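Local coordinates for protein luciferase-like monooxygenase (Streptomyces bottropensis, PDB 7BIP) that probably acts as a luciferase-like monooxygenase in the biosynthesis of the aromatic polyketide rishirilide, at residues F8-P13 and V325-M330; L35-V40 and R340-H345; P223-I228 and F316-I321; C234-D239 and G300-V305. One frame throughout, in Å; residues are numbered along the deposited sequence.

Contact 1: F8-P13 and V325-M330; sequences FPTVGP and VISGAM
Ile326 lies against the Phe8-Pro9 peptide. Its CG1 stands between its own backbone N and carbonyl carbon (chi1 62°), which places it 3.5 Å from Phe8 O. CD1, at the end of the extended branch, rests near Phe8 C and Pro9 N. With an alanine here the CG1-CD1 branch is gone, and a gap is likely to open between this peptide and helix 18-35, whose His21, Ser25 and Leu28 also touch the isoleucine. Ile326 O accepts a bond of 2.6 Å from water 1. The same water lies 2.8 Å from Thr10 OG1 and donates weakly to Phe8 O. Next, Ser327 OG lies 3.2 Å from Thr10 OG1. Ser327 OG also bonds to Ala250 O of helix 240-262. Gly328 N donates to Thr10 O over 2.9 Å, a weak bond bent to 126°. Water 2 accepts from Thr10 N and, weakly, from Gly328 N. Gly328 O faces Val11 CG2 at 3.8 Å. From Ser327 to Met330 the chain makes a type II' beta turn, closed by Met330 N on Ser327 O. The two loops follow the first and last strands of the TIM-barrel ring, at the strand ends where this fold carries its active site. Polar links, several through water, join the backbones, and Ile326 adds apolar packing beside them. The direct backbone bond is weak, so the waters probably share in holding the loops together.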
loop_
_atom_site.group_PDB
_atom_site.type_symbol
_atom_site.label_atom_id
_atom_site.label_comp_id
_atom_site.label_asym_id
_atom_site.label_seq_id
_atom_site.Cartn_x
_atom_site.Cartn_y
_atom_site.Cartn_z
ATOM N N PHE A 8 -14.759 6.139 -5.062
ATOM C CA PHE A 8 -14.549 7.238 -4.132
ATOM C C PHE A 8 -15.477 7.010 -2.950
ATOM O O PHE A 8 -16.698 7.113 -3.108
ATOM C CB PHE A 8 -14.877 8.555 -4.829
ATOM C CG PHE A 8 -14.476 9.803 -4.077
ATOM C CD1 PHE A 8 -13.757 10.798 -4.722
ATOM C CD2 PHE A 8 -14.864 10.018 -2.767
ATOM C CE1 PHE A 8 -13.396 11.961 -4.062
ATOM C CE2 PHE A 8 -14.508 11.184 -2.105
ATOM C CZ PHE A 8 -13.774 12.151 -2.758
ATOM N N PRO A 9 -14.963 6.721 -1.747
ATOM C CA PRO A 9 -15.862 6.490 -0.603
ATOM C C PRO A 9 -16.383 7.801 -0.022
ATOM O O PRO A 9 -15.617 8.718 0.272
ATOM C CB PRO A 9 -14.970 5.752 0.402
ATOM C CG PRO A 9 -13.600 6.228 0.094
ATOM C CD PRO A 9 -13.550 6.503 -1.400
ATOM N N THR A 10 -17.702 7.888 0.131
ATOM C CA THR A 10 -18.353 8.987 0.843
ATOM C C THR A 10 -19.255 8.306 1.861
ATOM O O THR A 10 -20.457 8.141 1.640
ATOM C CB THR A 10 -19.126 9.915 -0.101
ATOM O OG1 THR A 10 -19.955 9.135 -0.973
ATOM C CG2 THR A 10 -18.170 10.705 -0.936
ATOM N N VAL A 11 -18.655 7.880 2.969
ATOM C CA VAL A 11 -19.316 6.977 3.899
ATOM C C VAL A 11 -18.559 7.024 5.214
ATOM O O VAL A 11 -17.339 7.213 5.240
ATOM C CB VAL A 11 -19.375 5.538 3.323
ATOM C CG1 VAL A 11 -17.961 5.004 3.080
ATOM C CG2 VAL A 11 -20.162 4.630 4.246
ATOM N N GLY A 12 -19.291 6.869 6.314
ATOM C CA GLY A 12 -18.695 6.777 7.622
ATOM C C GLY A 12 -19.173 5.533 8.336
ATOM O O GLY A 12 -20.076 4.837 7.866
ATOM N N PRO A 13 -18.579 5.236 9.494
ATOM C CA PRO A 13 -18.834 3.934 10.137
ATOM C C PRO A 13 -20.281 3.712 10.537
ATOM O O PRO A 13 -20.708 2.556 10.644
ATOM C CB PRO A 13 -17.906 3.945 11.362
ATOM C CG PRO A 13 -17.357 5.329 11.469
ATOM C CD PRO A 13 -17.478 5.977 10.126
ATOM N N VAL A 325 -19.280 4.975 -8.909
ATOM C CA VAL A 325 -20.452 4.099 -8.788
ATOM C C VAL A 325 -20.837 3.785 -7.348
ATOM O O VAL A 325 -21.824 3.069 -7.140
ATOM C CB VAL A 325 -20.263 2.783 -9.573
ATOM C CG1 VAL A 325 -20.195 3.044 -11.088
ATOM C CG2 VAL A 325 -19.014 2.043 -9.110
ATOM N N ILE A 326 -20.128 4.307 -6.350
ATOM C CA ILE A 326 -20.486 4.042 -4.959
ATOM C C ILE A 326 -20.773 5.354 -4.245
ATOM O O ILE A 326 -20.295 6.420 -4.643
ATOM C CB ILE A 326 -19.385 3.245 -4.222
ATOM C CG1 ILE A 326 -18.086 4.051 -4.177
ATOM C CG2 ILE A 326 -19.170 1.903 -4.902
ATOM C CD1 ILE A 326 -17.009 3.447 -3.322
ATOM N N SER A 327 -21.579 5.270 -3.189
ATOM C CA SER A 327 -21.871 6.450 -2.377
ATOM C C SER A 327 -22.705 6.106 -1.154
ATOM O O SER A 327 -23.807 5.560 -1.276
ATOM C CB SER A 327 -22.597 7.529 -3.186
ATOM O OG SER A 327 -22.788 8.688 -2.381
ATOM N N GLY A 328 -22.191 6.442 0.025
ATOM C CA GLY A 328 -22.965 6.278 1.237
ATOM C C GLY A 328 -23.280 4.824 1.487
ATOM O O GLY A 328 -22.446 3.935 1.293
ATOM N N ALA A 329 -24.510 4.575 1.922
ATOM C CA ALA A 329 -24.988 3.228 2.168
ATOM C C ALA A 329 -25.607 2.593 0.929
ATOM O O ALA A 329 -26.364 1.625 1.065
ATOM C CB ALA A 329 -25.998 3.229 3.320
ATOM N N MET A 330 -25.320 3.124 -0.266
ATOM C CA MET A 330 -25.818 2.536 -1.504
ATOM C C MET A 330 -25.475 1.052 -1.534
ATOM O O MET A 330 -24.290 0.695 -1.424
ATOM C CB MET A 330 -25.234 3.215 -2.744
ATOM C CG MET A 330 -25.524 2.443 -4.047
ATOM S SD MET A 330 -24.792 3.128 -5.550
ATOM C CE MET A 330 -25.166 4.863 -5.310
HETATM O O HOH W 1 -19.597 8.802 -3.749
HETATM O O HOH W 2 -19.268 5.436 -0.692
#

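Contact 2: L35-V40 and R340-H345; sequences LGFHHV and RLFAEH
Leu35, Phe37 and Ala343 carry this apolar contact. Ala343 CB fits against the leucine, 3.8 Å from Leu35 CB and close to both of its methyls. Leu35 CG sits anti to the carbonyl carbon (chi1 -66°), and the extended CD1 branch runs back to the preceding turn of the helix. There CD1 comes 3.9 Å from Arg340 CA and also lies beside Arg340 CG. A serine in place of Leu35 would probably take the leucine's cover from Arg340 and leave Ala343 CB packed against Phe37 alone within this contact. In the barrel, helix 332-345 is the one that follows the last strand of the ring, 320-324. It packs here on the turn between helix 18-35 and strand 39-42, which belongs to the first beta-alpha-beta unit. Gly36 ends helix 18-35 in a Schellman motif, with positive phi, and Phe37 follows at once. The Phe37 ring has Leu35 CD1 at its edge, in its plane. Its CE2 lies 4.1 Å from Ala343 CB. Across CZ, Phe37 CE1 meets Phe342 CD2 at 3.8 Å. The two rings pair obliquely, with centroids 6.0 Å apart and planes at 36°. With CG anti to its backbone N (chi1 -161°), Phe342 brings CD2 to the Phe37 ring. Leu323 of strand 320-324 touches both phenylalanines, and Phe3 meets the Phe342 ring.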
loop_
_atom_site.group_PDB
_atom_site.type_symbol
_atom_site.label_atom_id
_atom_site.label_comp_id
_atom_site.label_asym_id
_atom_site.label_seq_id
_atom_site.Cartn_x
_atom_site.Cartn_y
_atom_site.Cartn_z
ATOM N N LEU A 35 -16.268 -7.521 -16.775
ATOM C CA LEU A 35 -17.178 -6.907 -17.736
ATOM C C LEU A 35 -16.462 -6.128 -18.830
ATOM O O LEU A 35 -17.124 -5.693 -19.776
ATOM C CB LEU A 35 -18.169 -5.978 -17.019
ATOM C CG LEU A 35 -19.177 -6.640 -16.073
ATOM C CD1 LEU A 35 -20.038 -5.586 -15.387
ATOM C CD2 LEU A 35 -20.050 -7.630 -16.842
ATOM N N GLY A 36 -15.149 -5.937 -18.732
ATOM C CA GLY A 36 -14.409 -5.288 -19.798
ATOM C C GLY A 36 -14.217 -3.798 -19.648
ATOM O O GLY A 36 -13.940 -3.122 -20.645
ATOM N N PHE A 37 -14.365 -3.261 -18.441
ATOM C CA PHE A 37 -14.074 -1.858 -18.200
ATOM C C PHE A 37 -12.576 -1.586 -18.328
ATOM O O PHE A 37 -11.737 -2.491 -18.250
ATOM C CB PHE A 37 -14.583 -1.444 -16.818
ATOM C CG PHE A 37 -16.081 -1.283 -16.758
ATOM C CD1 PHE A 37 -16.665 -0.061 -17.051
ATOM C CD2 PHE A 37 -16.905 -2.361 -16.440
ATOM C CE1 PHE A 37 -18.041 0.104 -17.014
ATOM C CE2 PHE A 37 -18.303 -2.198 -16.395
ATOM C CZ PHE A 37 -18.860 -0.960 -16.687
ATOM N N HIS A 38 -12.247 -0.310 -18.543
ATOM C CA HIS A 38 -10.870 0.072 -18.859
ATOM C C HIS A 38 -9.983 0.126 -17.615
ATOM O O HIS A 38 -8.809 -0.260 -17.675
ATOM C CB HIS A 38 -10.879 1.427 -19.578
ATOM C CG HIS A 38 -9.518 2.006 -19.810
ATOM N ND1 HIS A 38 -9.016 3.049 -19.061
ATOM C CD2 HIS A 38 -8.558 1.693 -20.713
ATOM C CE1 HIS A 38 -7.804 3.354 -19.492
ATOM N NE2 HIS A 38 -7.502 2.543 -20.491
ATOM N N HIS A 39 -10.510 0.594 -16.486
ATOM C CA HIS A 39 -9.668 0.824 -15.314
ATOM C C HIS A 39 -10.510 0.801 -14.044
ATOM O O HIS A 39 -11.742 0.830 -14.087
ATOM C CB HIS A 39 -8.919 2.158 -15.424
ATOM C CG HIS A 39 -9.820 3.353 -15.384
ATOM N ND1 HIS A 39 -10.177 4.046 -16.519
ATOM C CD2 HIS A 39 -10.427 3.984 -14.349
ATOM C CE1 HIS A 39 -10.972 5.050 -16.188
ATOM N NE2 HIS A 39 -11.139 5.034 -14.877
ATOM N N VAL A 40 -9.806 0.749 -12.910
ATOM C CA VAL A 40 -10.350 0.971 -11.573
ATOM C C VAL A 40 -9.551 2.112 -10.947
ATOM O O VAL A 40 -8.314 2.061 -10.908
ATOM C CB VAL A 40 -10.254 -0.295 -10.694
ATOM C CG1 VAL A 40 -10.708 0.008 -9.270
ATOM C CG2 VAL A 40 -11.095 -1.437 -11.292
ATOM N N ARG A 340 -23.268 -3.446 -14.609
ATOM C CA ARG A 340 -23.771 -4.443 -15.553
ATOM C C ARG A 340 -24.581 -3.796 -16.671
ATOM O O ARG A 340 -24.452 -4.186 -17.838
ATOM C CB ARG A 340 -24.604 -5.492 -14.817
ATOM C CG ARG A 340 -23.761 -6.398 -13.932
ATOM C CD ARG A 340 -24.472 -7.686 -13.546
ATOM N NE ARG A 340 -23.569 -8.572 -12.812
ATOM C CZ ARG A 340 -23.558 -8.697 -11.490
ATOM N NH1 ARG A 340 -24.414 -8.002 -10.749
ATOM N NH2 ARG A 340 -22.696 -9.522 -10.907
ATOM N N LEU A 341 -25.409 -2.797 -16.346
ATOM C CA LEU A 341 -26.187 -2.133 -17.389
ATOM C C LEU A 341 -25.281 -1.344 -18.324
ATOM O O LEU A 341 -25.490 -1.335 -19.542
ATOM C CB LEU A 341 -27.242 -1.220 -16.758
ATOM C CG LEU A 341 -28.452 -1.915 -16.127
ATOM C CD1 LEU A 341 -29.313 -0.894 -15.361
ATOM C CD2 LEU A 341 -29.288 -2.654 -17.170
ATOM N N PHE A 342 -24.265 -0.678 -17.772
ATOM C CA PHE A 342 -23.335 0.057 -18.614
ATOM C C PHE A 342 -22.592 -0.890 -19.540
ATOM O O PHE A 342 -22.418 -0.601 -20.726
ATOM C CB PHE A 342 -22.347 0.849 -17.752
ATOM C CG PHE A 342 -21.658 1.959 -18.489
ATOM C CD1 PHE A 342 -22.089 3.272 -18.355
ATOM C CD2 PHE A 342 -20.583 1.697 -19.330
ATOM C CE1 PHE A 342 -21.461 4.297 -19.043
ATOM C CE2 PHE A 342 -19.955 2.730 -20.014
ATOM C CZ PHE A 342 -20.400 4.021 -19.873
ATOM N N ALA A 343 -22.157 -2.034 -19.014
ATOM C CA ALA A 343 -21.393 -2.975 -19.824
ATOM C C ALA A 343 -22.238 -3.562 -20.949
ATOM O O ALA A 343 -21.751 -3.739 -22.073
ATOM C CB ALA A 343 -20.832 -4.084 -18.935
ATOM N N GLU A 344 -23.503 -3.871 -20.672
ATOM C CA GLU A 344 -24.340 -4.503 -21.688
ATOM C C GLU A 344 -24.799 -3.515 -22.752
ATOM O O GLU A 344 -24.843 -3.852 -23.945
ATOM C CB GLU A 344 -25.552 -5.159 -21.027
ATOM C CG GLU A 344 -26.354 -6.040 -21.980
ATOM C CD GLU A 344 -27.636 -6.575 -21.364
ATOM O OE1 GLU A 344 -28.106 -5.993 -20.362
ATOM O OE2 GLU A 344 -28.174 -7.577 -21.886
ATOM N N HIS A 345 -25.149 -2.293 -22.348
ATOM C CA HIS A 345 -25.847 -1.380 -23.238
ATOM C C HIS A 345 -24.973 -0.277 -23.811
ATOM O O HIS A 345 -25.338 0.302 -24.841
ATOM C CB HIS A 345 -27.038 -0.747 -22.508
ATOM C CG HIS A 345 -28.107 -1.730 -22.157
ATOM N ND1 HIS A 345 -28.268 -2.233 -20.883
ATOM C CD2 HIS A 345 -29.057 -2.319 -22.918
ATOM C CE1 HIS A 345 -29.280 -3.083 -20.874
ATOM N NE2 HIS A 345 -29.773 -3.156 -22.096
#

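Contact 3: P223-I228 and F316-I321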
loop_
_atom_site.group_PDB
_atom_site.type_symbol
_atom_site.label_atom_id
_atom_site.label_comp_id
_atom_site.label_asym_id
_atom_site.label_seq_id
_atom_site.Cartn_x
_atom_site.Cartn_y
_atom_site.Cartn_z
ATOM N N PRO A 223 -1.413 14.043 -27.400
ATOM C CA PRO A 223 -2.151 13.352 -26.336
ATOM C C PRO A 223 -3.163 12.377 -26.918
ATOM O O PRO A 223 -3.876 12.692 -27.871
ATOM C CB PRO A 223 -2.846 14.491 -25.575
ATOM C CG PRO A 223 -2.406 15.779 -26.230
ATOM C CD PRO A 223 -1.867 15.430 -27.580
ATOM N N THR A 224 -3.206 11.174 -26.346
ATOM C CA THR A 224 -4.231 10.206 -26.700
ATOM C C THR A 224 -5.412 10.347 -25.743
ATOM O O THR A 224 -5.376 11.114 -24.777
ATOM C CB THR A 224 -3.698 8.778 -26.644
ATOM O OG1 THR A 224 -3.522 8.394 -25.273
ATOM C CG2 THR A 224 -2.367 8.665 -27.382
ATOM N N GLU A 225 -6.468 9.575 -25.999
ATOM C CA GLU A 225 -7.625 9.617 -25.114
ATOM C C GLU A 225 -7.296 9.120 -23.713
ATOM O O GLU A 225 -8.021 9.452 -22.769
ATOM C CB GLU A 225 -8.782 8.802 -25.707
ATOM C CG GLU A 225 -8.450 7.356 -26.001
ATOM C CD GLU A 225 -9.639 6.596 -26.544
ATOM O OE1 GLU A 225 -9.493 5.402 -26.876
ATOM O OE2 GLU A 225 -10.729 7.189 -26.635
ATOM N N GLU A 226 -6.213 8.360 -23.543
ATOM C CA GLU A 226 -5.821 7.918 -22.207
ATOM C C GLU A 226 -5.044 8.976 -21.431
ATOM O O GLU A 226 -4.765 8.772 -20.240
ATOM C CB GLU A 226 -5.011 6.622 -22.296
ATOM C CG GLU A 226 -5.880 5.402 -22.533
ATOM C CD GLU A 226 -5.085 4.139 -22.760
ATOM O OE1 GLU A 226 -4.331 4.090 -23.755
ATOM O OE2 GLU A 226 -5.222 3.194 -21.950
ATOM N N ASP A 227 -4.718 10.107 -22.056
ATOM C CA ASP A 227 -4.013 11.195 -21.391
ATOM C C ASP A 227 -4.952 12.217 -20.770
ATOM O O ASP A 227 -4.479 13.171 -20.150
ATOM C CB ASP A 227 -3.082 11.903 -22.381
ATOM C CG ASP A 227 -1.881 11.066 -22.737
ATOM O OD1 ASP A 227 -1.210 10.573 -21.803
ATOM O OD2 ASP A 227 -1.611 10.890 -23.944
ATOM N N ILE A 228 -6.264 12.047 -20.925
ATOM C CA ILE A 228 -7.245 13.011 -20.443
ATOM C C ILE A 228 -8.303 12.235 -19.671
ATOM O O ILE A 228 -9.015 11.407 -20.256
ATOM C CB ILE A 228 -7.885 13.803 -21.593
ATOM C CG1 ILE A 228 -6.831 14.627 -22.344
ATOM C CG2 ILE A 228 -8.991 14.709 -21.080
ATOM C CD1 ILE A 228 -7.354 15.190 -23.651
ATOM N N PHE A 316 -16.006 17.561 -25.927
ATOM C CA PHE A 316 -14.649 17.401 -25.431
ATOM C C PHE A 316 -13.761 16.545 -26.311
ATOM O O PHE A 316 -12.540 16.576 -26.133
ATOM C CB PHE A 316 -14.665 16.781 -24.022
ATOM C CG PHE A 316 -15.429 17.583 -23.006
ATOM C CD1 PHE A 316 -15.581 18.957 -23.144
ATOM C CD2 PHE A 316 -15.990 16.957 -21.895
ATOM C CE1 PHE A 316 -16.292 19.688 -22.202
ATOM C CE2 PHE A 316 -16.699 17.679 -20.959
ATOM C CZ PHE A 316 -16.843 19.041 -21.098
ATOM N N GLY A 317 -14.323 15.783 -27.238
ATOM C CA GLY A 317 -13.537 14.811 -27.963
ATOM C C GLY A 317 -13.483 13.495 -27.214
ATOM O O GLY A 317 -14.209 13.263 -26.243
ATOM N N ASP A 318 -12.599 12.615 -27.675
ATOM C CA ASP A 318 -12.449 11.307 -27.045
ATOM C C ASP A 318 -11.506 11.385 -25.848
ATOM O O ASP A 318 -10.417 11.956 -25.945
ATOM C CB ASP A 318 -11.929 10.296 -28.060
ATOM C CG ASP A 318 -13.018 9.770 -28.952
ATOM O OD1 ASP A 318 -13.977 9.175 -28.422
ATOM O OD2 ASP A 318 -12.925 9.964 -30.181
ATOM N N PHE A 319 -11.916 10.810 -24.720
ATOM C CA PHE A 319 -11.080 10.819 -23.519
ATOM C C PHE A 319 -11.516 9.658 -22.627
ATOM O O PHE A 319 -12.314 8.807 -23.037
ATOM C CB PHE A 319 -11.145 12.183 -22.813
ATOM C CG PHE A 319 -12.504 12.526 -22.244
ATOM C CD1 PHE A 319 -12.764 12.356 -20.892
ATOM C CD2 PHE A 319 -13.510 13.028 -23.056
ATOM C CE1 PHE A 319 -14.007 12.666 -20.363
ATOM C CE2 PHE A 319 -14.758 13.343 -22.529
ATOM C CZ PHE A 319 -15.005 13.160 -21.173
ATOM N N THR A 320 -10.959 9.604 -21.419
ATOM C CA THR A 320 -11.186 8.520 -20.470
ATOM C C THR A 320 -12.097 9.004 -19.346
ATOM O O THR A 320 -11.752 9.952 -18.629
ATOM C CB THR A 320 -9.854 8.021 -19.913
ATOM O OG1 THR A 320 -9.042 7.536 -20.996
ATOM C CG2 THR A 320 -10.080 6.907 -18.908
ATOM N N ILE A 321 -13.254 8.355 -19.191
ATOM C CA ILE A 321 -14.204 8.684 -18.129
ATOM C C ILE A 321 -14.091 7.632 -17.037
ATOM O O ILE A 321 -14.050 6.430 -17.333
ATOM C CB ILE A 321 -15.646 8.744 -18.660
ATOM C CG1 ILE A 321 -15.893 10.055 -19.417
ATOM C CG2 ILE A 321 -16.652 8.589 -17.499
ATOM C CD1 ILE A 321 -17.268 10.165 -20.090
#
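Glu225 and Ile228 bind Thr320 at the point where two neighbouring parallel strands of the TIM barrel, 228-236 and 320-324, begin. Two hydrogen bonds cross. Thr320 N donates to Ile228 O over 2.9 Å, nearly along the C=O axis, as expected between strands. Thr320 OG1 donates to Glu225 O at 2.8 Å, coming from above the carbonyl plane. With OG1 beside its own backbone N (chi1 -60°), Thr320 turns hydroxyl and N-H alike to residues 225-228. Glu225 O also receives a CA-H...O contact from Phe319 CA. Ile228 O lies at the edge of the Phe319 ring, in its plane. Before the strand, Thr224 OG1 accepts from Glu226 N in an ST turn, and Asp227 N bonds back to Thr224 O.

Apolar packing is small. Ile228 CG2 rests 3.7 Å from Phe319 CB, the two side chains crossing at about a right angle.

The acids Glu225 and Asp318 run alongside each other in the same direction, with carboxylate planes 87° apart. Met1 N bonds to Glu225 OE2 and Asp318 OD1, and Arg313 forms a salt bridge to Asp318. These partners probably offset the repulsion between the two acids, whose nearest oxygens, Glu225 OE2 and Asp318 OD1, are 4.2 Å apart.

Contact 4: C234-D239 and G300-V305; sequences CYLAED and GTPDEV
Gly300 pairs with Leu236 as a parallel beta bridge. Gly300 N donates to Tyr235 O over 3.1 Å, almost in line with the carbonyl. One residue beyond Leu236, Ala237 N makes a weak bond of 3.4 Å to Gly300 O. That oxygen also takes a CA-H...O contact from Leu236 CA, and Thr301 CA makes another to Ala237 O. Thr301 CG2 lies 3.4 Å from Glu238 O. The Leu236 side chain spreads its two methyls over the start of helix 302-316. CD1 meets Val305 CG2 at 4.0 Å, while CD2 meets Pro302 CG at 4.1 Å.

A capping box holds this helix start in place. Glu304 N donates to Thr301 OG1 over 2.9 Å in a nearly straight bond. In return, Thr301 N bonds to Glu304 OE2, reaching it from above the carboxylate plane. Thr301 OG1 can take the Glu304 N-H because it sits between its own backbone N and carbonyl carbon (chi1 65°).

Strand 298-300 thus extends the sheet beside the end of strand 228-236, ahead of helix 302-316. Helix 332-345 covers the contact through Thr338, Leu341 and His345, and Ala243 of helix 240-262 packs on Tyr235 and Ala237.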
loop_
_atom_site.group_PDB
_atom_site.type_symbol
_atom_site.label_atom_id
_atom_site.label_comp_id
_atom_site.label_asym_id
_atom_site.label_seq_id
_atom_site.Cartn_x
_atom_site.Cartn_y
_atom_site.Cartn_z
ATOM N N CYS A 234 -22.128 8.180 -11.421
ATOM C CA CYS A 234 -22.829 7.357 -12.398
ATOM C C CYS A 234 -23.769 6.402 -11.684
ATOM O O CYS A 234 -23.350 5.679 -10.772
ATOM C CB CYS A 234 -21.827 6.585 -13.272
ATOM S SG CYS A 234 -22.620 5.538 -14.481
ATOM N N TYR A 235 -25.034 6.404 -12.100
ATOM C CA TYR A 235 -26.022 5.475 -11.561
ATOM C C TYR A 235 -26.987 5.132 -12.682
ATOM O O TYR A 235 -27.594 6.036 -13.268
ATOM C CB TYR A 235 -26.766 6.092 -10.359
ATOM C CG TYR A 235 -27.628 5.101 -9.614
ATOM C CD1 TYR A 235 -27.215 4.578 -8.401
ATOM C CD2 TYR A 235 -28.843 4.678 -10.129
ATOM C CE1 TYR A 235 -28.000 3.661 -7.716
ATOM C CE2 TYR A 235 -29.625 3.768 -9.465
ATOM C CZ TYR A 235 -29.197 3.260 -8.256
ATOM O OH TYR A 235 -29.968 2.347 -7.574
ATOM N N LEU A 236 -27.138 3.837 -12.980
ATOM C CA LEU A 236 -28.030 3.386 -14.041
ATOM C C LEU A 236 -29.093 2.461 -13.473
ATOM O O LEU A 236 -28.810 1.641 -12.593
ATOM C CB LEU A 236 -27.250 2.650 -15.144
ATOM C CG LEU A 236 -26.610 3.469 -16.269
ATOM C CD1 LEU A 236 -25.575 4.436 -15.746
ATOM C CD2 LEU A 236 -25.972 2.550 -17.328
ATOM N N ALA A 237 -30.314 2.588 -13.992
ATOM C CA ALA A 237 -31.369 1.617 -13.737
ATOM C C ALA A 237 -32.264 1.575 -14.967
ATOM O O ALA A 237 -32.304 2.527 -15.749
ATOM C CB ALA A 237 -32.177 1.964 -12.481
ATOM N N GLU A 238 -32.973 0.450 -15.147
ATOM C CA GLU A 238 -33.905 0.356 -16.272
ATOM C C GLU A 238 -35.009 1.397 -16.165
ATOM O O GLU A 238 -35.500 1.902 -17.190
ATOM C CB GLU A 238 -34.520 -1.050 -16.345
ATOM C CG GLU A 238 -33.522 -2.150 -16.717
ATOM C CD GLU A 238 -33.290 -2.249 -18.225
ATOM O OE1 GLU A 238 -33.767 -1.362 -18.967
ATOM O OE2 GLU A 238 -32.628 -3.214 -18.670
ATOM N N ASP A 239 -35.427 1.704 -14.935
ATOM C CA ASP A 239 -36.385 2.765 -14.646
ATOM C C ASP A 239 -35.591 4.042 -14.375
ATOM O O ASP A 239 -34.939 4.165 -13.333
ATOM C CB ASP A 239 -37.254 2.360 -13.455
ATOM C CG ASP A 239 -38.191 3.466 -12.985
ATOM O OD1 ASP A 239 -38.213 4.562 -13.590
ATOM O OD2 ASP A 239 -38.925 3.231 -11.997
ATOM N N GLY A 300 -29.267 7.945 -14.998
ATOM C CA GLY A 300 -30.505 7.727 -15.737
ATOM C C GLY A 300 -30.573 6.289 -16.236
ATOM O O GLY A 300 -29.858 5.416 -15.748
ATOM N N THR A 301 -31.457 6.062 -17.209
ATOM C CA THR A 301 -31.438 4.798 -17.931
ATOM C C THR A 301 -30.173 4.712 -18.771
ATOM O O THR A 301 -29.497 5.718 -18.999
ATOM C CB THR A 301 -32.638 4.670 -18.863
ATOM O OG1 THR A 301 -32.534 5.681 -19.878
ATOM C CG2 THR A 301 -33.935 4.818 -18.111
ATOM N N PRO A 302 -29.837 3.520 -19.271
ATOM C CA PRO A 302 -28.780 3.435 -20.298
ATOM C C PRO A 302 -29.033 4.337 -21.497
ATOM O O PRO A 302 -28.077 4.848 -22.102
ATOM C CB PRO A 302 -28.798 1.949 -20.690
ATOM C CG PRO A 302 -29.280 1.250 -19.447
ATOM C CD PRO A 302 -30.276 2.189 -18.804
ATOM N N ASP A 303 -30.301 4.555 -21.858
ATOM C CA ASP A 303 -30.612 5.402 -23.001
ATOM C C ASP A 303 -30.342 6.871 -22.691
ATOM O O ASP A 303 -29.752 7.582 -23.512
ATOM C CB ASP A 303 -32.062 5.178 -23.415
ATOM C CG ASP A 303 -32.330 3.738 -23.814
ATOM O OD1 ASP A 303 -31.722 3.269 -24.805
ATOM O OD2 ASP A 303 -33.129 3.072 -23.132
ATOM N N GLU A 304 -30.754 7.337 -21.506
ATOM C CA GLU A 304 -30.430 8.697 -21.082
ATOM C C GLU A 304 -28.925 8.913 -21.058
ATOM O O GLU A 304 -28.413 9.924 -21.550
ATOM C CB GLU A 304 -31.003 8.973 -19.687
ATOM C CG GLU A 304 -32.521 9.072 -19.604
ATOM C CD GLU A 304 -32.979 9.185 -18.163
ATOM O OE1 GLU A 304 -32.691 10.217 -17.524
ATOM O OE2 GLU A 304 -33.611 8.238 -17.666
ATOM N N VAL A 305 -28.199 7.962 -20.484
ATOM C CA VAL A 305 -26.765 8.141 -20.312
ATOM C C VAL A 305 -26.054 8.017 -21.656
ATOM O O VAL A 305 -25.033 8.664 -21.878
ATOM C CB VAL A 305 -26.252 7.145 -19.257
ATOM C CG1 VAL A 305 -24.719 7.105 -19.226
ATOM C CG2 VAL A 305 -26.803 7.533 -17.877
#

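All four contacts belong to one TIM barrel. Contacts 2 and 3 lie toward the end of the barrel away from contact 1. Contacts 1 and 3 have centres 27 Å apart, on opposite sides of the chain's centre. Contact 4 lies at the end of strand 228-236, away from the calcium sites. Contacts 2 and 3 meet where His38 NE2 and Glu226 OE2, 2.8 Å apart, probably share a hydrogen bond. Contacts 2 and 4 are the closest pair, with centres 13 Å apart; Leu341 CD1 packs on Ala237 CA at 3.6 Å. Met330 CE on Tyr235 CD1 joins contacts 1 and 4. Lys41, seen to bind calcium although no ion sits on it in this chain, has its side chain about 6 Å from that of Thr320.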